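Local coordinates for protein Pcza361.24 (Amycolatopsis orientalis, PDB 3G2M) that probably transfers a methyl group from S-adenosyl-L-methionine to a nitrogen of glycopeptide antibiotics during their biosynthesis, at residues Ala191-Glu194 / Ala195-Ser198. Residues are numbered along the deposited sequence; the frame is centred on the assembly and turned at random.
Sequences AMSE and AAES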
loop_
_atom_site.group_PDB
_atom_site.type_symbol
_atom_site.label_atom_id
_atom_site.label_comp_id
_atom_site.label_asym_id
_atom_site.label_seq_id
_atom_site.Cartn_x
_atom_site.Cartn_y
_atom_site.Cartn_z
ATOM N N ALA A 191 -14.104 -1.825 -1.046
ATOM C CA ALA A 191 -14.428 -1.431 0.325
ATOM C C ALA A 191 -13.911 -0.021 0.622
ATOM O O ALA A 191 -12.805 0.341 0.205
ATOM C CB ALA A 191 -13.857 -2.430 1.312
HETATM N N MSE A 192 -14.721 0.755 1.346
HETATM C CA MSE A 192 -14.464 2.170 1.607
HETATM C C MSE A 192 -14.470 2.420 3.113
HETATM O O MSE A 192 -15.522 2.369 3.754
HETATM C CB MSE A 192 -15.511 3.056 0.900
HETATM C CG MSE A 192 -15.363 4.583 1.123
HETATM SE SE MSE A 192 -16.774 5.681 0.258
HETATM C CE MSE A 192 -18.296 5.063 1.294
ATOM N N SER A 193 -13.288 2.688 3.664
ATOM C CA SER A 193 -13.129 2.956 5.095
ATOM C C SER A 193 -13.689 4.323 5.458
ATOM O O SER A 193 -13.992 5.131 4.576
ATOM C CB SER A 193 -11.652 2.920 5.476
ATOM O OG SER A 193 -10.975 4.034 4.924
ATOM N N GLU A 194 -13.805 4.586 6.758
ATOM C CA GLU A 194 -14.217 5.906 7.228
ATOM C C GLU A 194 -13.264 6.997 6.726
ATOM O O GLU A 194 -13.718 8.034 6.252
ATOM C CB GLU A 194 -14.342 5.945 8.756
ATOM C CG GLU A 194 -15.158 7.131 9.260
ATOM C CD GLU A 194 -15.212 7.238 10.779
ATOM O OE1 GLU A 194 -15.015 6.215 11.478
ATOM O OE2 GLU A 194 -15.459 8.360 11.274
ATOM N N ALA A 195 -11.955 6.746 6.807
ATOM C CA ALA A 195 -10.942 7.699 6.329
ATOM C C ALA A 195 -11.016 7.923 4.827
ATOM O O ALA A 195 -10.800 9.038 4.355
ATOM C CB ALA A 195 -9.535 7.253 6.729
ATOM N N ALA A 196 -11.322 6.861 4.081
ATOM C CA ALA A 196 -11.475 6.951 2.632
ATOM C C ALA A 196 -12.753 7.689 2.245
ATOM O O ALA A 196 -12.791 8.374 1.227
ATOM C CB ALA A 196 -11.448 5.570 2.005
ATOM N N GLU A 197 -13.793 7.545 3.063
ATOM C CA GLU A 197 -15.077 8.178 2.802
ATOM C C GLU A 197 -15.064 9.684 3.101
ATOM O O GLU A 197 -15.685 10.468 2.377
ATOM C CB GLU A 197 -16.178 7.478 3.598
ATOM C CG GLU A 197 -17.560 8.096 3.439
ATOM C CD GLU A 197 -18.596 7.457 4.336
ATOM O OE1 GLU A 197 -19.799 7.588 4.025
ATOM O OE2 GLU A 197 -18.211 6.824 5.344
ATOM N N SER A 198 -14.352 10.078 4.157
ATOM C CA SER A 198 -14.302 11.475 4.602
ATOM C C SER A 198 -13.583 12.405 3.629
ATOM O O SER A 198 -12.613 12.010 2.982
ATOM C CB SER A 198 -13.626 11.568 5.971
ATOM O OG SER A 198 -14.362 10.861 6.950
#
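M192, a selenomethionine, lies obliquely over the side chain of E197: its CE is 3.8 Å from E197 CG, and its SE is equally close to E197 CB. The chain runs extended as far as SE and then bends (chi3 65°), which brings the methyl against the glutamate's CG and CD. Further back, M192 CG meets A196 CB at 4.1 Å, an apolar contact one residue earlier in the helix. E197 OE2 is engaged elsewhere, in a salt bridge with R281, whose guanidinium also donates to the carbonyl of M192.

S193 is the N-cap of the short helix 194-197. Its OG is set between the backbone N and the carbonyl carbon (chi1 70°), which brings it 3.0 Å from A196 N to accept a fairly straight bond (154° at the hydrogen); the same OG is hydrogen-bonded to E226. S193 O takes E197 N at 2.9 Å, closing the first turn. At the C-terminal end S198, the first residue to leave helical geometry, reaches back to E194: its N and OG, each 3.0 Å from E194 O, approach from opposite faces of the carbonyl plane.

This N-capped single turn follows strand 184-191 of the seven-stranded methyltransferase sheet. M192 and A196 pack on P254 of helix 254-263, S193 touches L251 of strand 244-252, and S193 packs on H221 and E194 on L201, both of the second subunit.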